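Local coordinates for protein oxidoreductase (Listeria innocua, PDB 3E18) that binds NAD in a Rossmann-fold domain and is probably a dehydrogenase of the GFO/IDH/MocA family, its substrate and precise function being unknown, at residues E150-G155 and Q225-T230. Numbering follows the deposited sequence.
Sequences ESRVHG and QIEVGT
Strands 150-154 and 225-229 run side by side and parallel, their axes 4.7 Å apart, with E150 level with Q225, R152 with E227 and V153 with V228. The ladder alternates in the usual parallel way: S151 N gives to Q225 O, E227 N to S151 O, V153 N to E227 O, and G229 N to V153 O at 2.9 Å.

On the face bearing E150, R152, H154, Q225 and E227, a chain of polar groups is threaded around the E227 carboxylate. E227 sends its CG anti to the backbone N (chi1 -167°), reaching across to the neighbouring strand, where its OE2 takes a short bond of 2.6 Å from H154 NE2. That bond uses the anti lone pair, and ring and carboxylate lie only 10° from coplanar. R152 NE adds a salt bridge of 3.3 Å to the same E227 OE2, its hydrogen bond weak and bent, the guanidinium standing steeply to the carboxylate. At its far end R152 grips E150 through both NH1 and NH2, the two converging on OE1; E150 OE2 is taken by H148. The other oxygen of E227, OE1, receives Q225 NE2 at 2.9 Å, and a water that accepts from R152 NH1 lies close enough to OE1 to bridge the two, though it has other acceptors in reach. With H154 ND1 bonded to the backbone N of L236, both ring nitrogens are engaged, which should fix the ring's rotation.

The reverse face is largely apolar: I226 CD1 packs on S151 CB at 3.8 Å, while S151 OG bonds R238. Helix 173-188 lies against this side, L181 touching S151, I226 and V228. The pair sits inside the mixed sheet of the C-terminal domain, flanked by strands 239-243 and 211-218, and its polar face meets the second subunit, where Q225 bonds Q225 of that chain.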
ATOM      1  N   GLU A 150       1.510   0.510   8.639  1.00 24.51           N
ATOM      2  CA  GLU A 150       1.168   1.435   7.591  1.00 21.25           C
ATOM      3  C   GLU A 150       0.661   2.682   8.278  1.00 26.83           C
ATOM      4  O   GLU A 150      -0.252   2.605   9.078  1.00 23.17           O
ATOM      5  CB  GLU A 150       0.122   0.855   6.621  1.00 27.48           C
ATOM      6  CG  GLU A 150       0.615  -0.374   5.877  1.00 24.88           C
ATOM      7  CD  GLU A 150      -0.393  -1.020   4.956  1.00 28.92           C
ATOM      8  OE1 GLU A 150      -1.477  -0.444   4.674  1.00 26.61           O
ATOM      9  OE2 GLU A 150      -0.076  -2.138   4.502  1.00 27.13           O
ATOM     10  N   SER A 151       1.308   3.810   7.993  1.00 21.11           N
ATOM     11  CA  SER A 151       1.046   5.075   8.663  1.00 23.13           C
ATOM     12  C   SER A 151       0.688   6.090   7.595  1.00 21.20           C
ATOM     13  O   SER A 151       1.489   6.358   6.695  1.00 23.81           O
ATOM     14  CB  SER A 151       2.302   5.474   9.447  1.00 22.83           C
ATOM     15  OG  SER A 151       2.183   6.753  10.049  1.00 28.63           O
ATOM     16  N   ARG A 152      -0.518   6.660   7.666  1.00 23.30           N
ATOM     17  CA  ARG A 152      -1.031   7.484   6.578  1.00 24.27           C
ATOM     18  C   ARG A 152      -1.626   8.767   7.121  1.00 26.42           C
ATOM     19  O   ARG A 152      -2.385   8.740   8.067  1.00 24.11           O
ATOM     20  CB  ARG A 152      -2.157   6.754   5.813  1.00 22.58           C
ATOM     21  CG  ARG A 152      -1.727   5.562   4.961  1.00 25.92           C
ATOM     22  CD  ARG A 152      -2.932   4.915   4.259  1.00 20.02           C
ATOM     23  NE  ARG A 152      -2.525   3.813   3.369  1.00 31.03           N
ATOM     24  CZ  ARG A 152      -2.424   2.533   3.724  1.00 28.51           C
ATOM     25  NH1 ARG A 152      -2.041   1.623   2.835  1.00 30.95           N
ATOM     26  NH2 ARG A 152      -2.687   2.151   4.966  1.00 27.90           N
ATOM     27  N   VAL A 153      -1.277   9.891   6.517  1.00 23.82           N
ATOM     28  CA  VAL A 153      -2.006  11.126   6.786  1.00 27.71           C
ATOM     29  C   VAL A 153      -2.620  11.602   5.482  1.00 24.08           C
ATOM     30  O   VAL A 153      -1.917  12.062   4.583  1.00 28.55           O
ATOM     31  CB  VAL A 153      -1.104  12.214   7.445  1.00 28.07           C
ATOM     32  CG1 VAL A 153      -1.885  13.516   7.618  1.00 26.35           C
ATOM     33  CG2 VAL A 153      -0.592  11.736   8.806  1.00 27.31           C
ATOM     34  N   HIS A 154      -3.941  11.503   5.385  1.00 28.61           N
ATOM     35  CA  HIS A 154      -4.666  11.856   4.175  1.00 27.09           C
ATOM     36  C   HIS A 154      -5.567  13.052   4.441  1.00 30.37           C
ATOM     37  O   HIS A 154      -6.085  13.216   5.544  1.00 31.34           O
ATOM     38  CB  HIS A 154      -5.558  10.687   3.744  1.00 25.54           C
ATOM     39  CG  HIS A 154      -4.828   9.570   3.056  1.00 30.30           C
ATOM     40  ND1 HIS A 154      -5.479   8.453   2.577  1.00 25.91           N
ATOM     41  CD2 HIS A 154      -3.521   9.407   2.738  1.00 26.10           C
ATOM     42  CE1 HIS A 154      -4.603   7.639   2.016  1.00 28.74           C
ATOM     43  NE2 HIS A 154      -3.408   8.195   2.095  1.00 31.42           N
ATOM     44  N   GLY A 155      -5.781  13.861   3.418  1.00 31.77           N
ATOM     45  CA  GLY A 155      -6.720  14.985   3.520  1.00 26.82           C
ATOM     46  C   GLY A 155      -6.947  15.552   2.145  1.00 31.68           C
ATOM     47  O   GLY A 155      -6.331  15.099   1.195  1.00 30.79           O
ATOM     48  N   GLN A 225       4.860   1.086   5.256  1.00 21.97           N
ATOM     49  CA  GLN A 225       4.464   1.932   4.169  1.00 23.60           C
ATOM     50  C   GLN A 225       4.031   3.221   4.824  1.00 20.76           C
ATOM     51  O   GLN A 225       3.207   3.177   5.730  1.00 22.99           O
ATOM     52  CB  GLN A 225       3.306   1.319   3.392  1.00 24.07           C
ATOM     53  CG  GLN A 225       2.818   2.212   2.233  1.00 26.45           C
ATOM     54  CD  GLN A 225       1.802   1.524   1.341  1.00 33.03           C
ATOM     55  OE1 GLN A 225       1.824   0.310   1.194  1.00 29.78           O
ATOM     56  NE2 GLN A 225       0.892   2.304   0.745  1.00 21.33           N
ATOM     57  N   ILE A 226       4.616   4.340   4.389  1.00 22.54           N
ATOM     58  CA  ILE A 226       4.312   5.673   4.936  1.00 21.51           C
ATOM     59  C   ILE A 226       3.721   6.496   3.824  1.00 21.41           C
ATOM     60  O   ILE A 226       4.217   6.512   2.697  1.00 20.52           O
ATOM     61  CB  ILE A 226       5.588   6.390   5.496  1.00 24.90           C
ATOM     62  CG1 ILE A 226       6.367   5.485   6.469  1.00 33.03           C
ATOM     63  CG2 ILE A 226       5.254   7.768   6.050  1.00 30.27           C
ATOM     64  CD1 ILE A 226       5.585   4.947   7.661  1.00 32.89           C
ATOM     65  N   GLU A 227       2.661   7.228   4.113  1.00 20.81           N
ATOM     66  CA  GLU A 227       2.017   7.888   3.009  1.00 21.15           C
ATOM     67  C   GLU A 227       1.482   9.193   3.546  1.00 26.64           C
ATOM     68  O   GLU A 227       1.069   9.257   4.698  1.00 21.93           O
ATOM     69  CB  GLU A 227       0.879   6.970   2.587  1.00 31.38           C
ATOM     70  CG  GLU A 227       0.200   7.222   1.302  1.00 39.63           C
ATOM     71  CD  GLU A 227      -0.737   6.076   0.993  1.00 41.40           C
ATOM     72  OE1 GLU A 227      -0.265   4.978   0.607  1.00 38.39           O
ATOM     73  OE2 GLU A 227      -1.950   6.267   1.169  1.00 40.51           O
ATOM     74  N   VAL A 228       1.566  10.237   2.733  1.00 22.81           N
ATOM     75  CA  VAL A 228       0.878  11.497   2.996  1.00 23.90           C
ATOM     76  C   VAL A 228       0.172  11.820   1.717  1.00 25.38           C
ATOM     77  O   VAL A 228       0.726  11.634   0.635  1.00 25.92           O
ATOM     78  CB  VAL A 228       1.852  12.651   3.367  1.00 25.29           C
ATOM     79  CG1 VAL A 228       1.106  14.009   3.483  1.00 25.72           C
ATOM     80  CG2 VAL A 228       2.551  12.374   4.683  1.00 24.68           C
ATOM     81  N   GLY A 229      -1.056  12.315   1.817  1.00 26.92           N
ATOM     82  CA  GLY A 229      -1.742  12.760   0.632  1.00 25.65           C
ATOM     83  C   GLY A 229      -2.542  13.993   1.002  1.00 28.04           C
ATOM     84  O   GLY A 229      -3.059  14.082   2.118  1.00 26.02           O
ATOM     85  N   THR A 230      -2.619  14.937   0.069  1.00 29.08           N
ATOM     86  CA  THR A 230      -3.365  16.188   0.268  1.00 27.90           C
ATOM     87  C   THR A 230      -4.443  16.352  -0.793  1.00 32.20           C
ATOM     88  O   THR A 230      -5.030  17.432  -0.943  1.00 32.67           O
ATOM     89  CB  THR A 230      -2.432  17.442   0.294  1.00 24.87           C
ATOM     90  OG1 THR A 230      -1.620  17.502  -0.895  1.00 28.76           O
ATOM     91  CG2 THR A 230      -1.538  17.428   1.517  1.00 29.15           C
TER
HETATM   92  O   HOH W   1      -1.985   3.066   0.395  1.00 38.94           O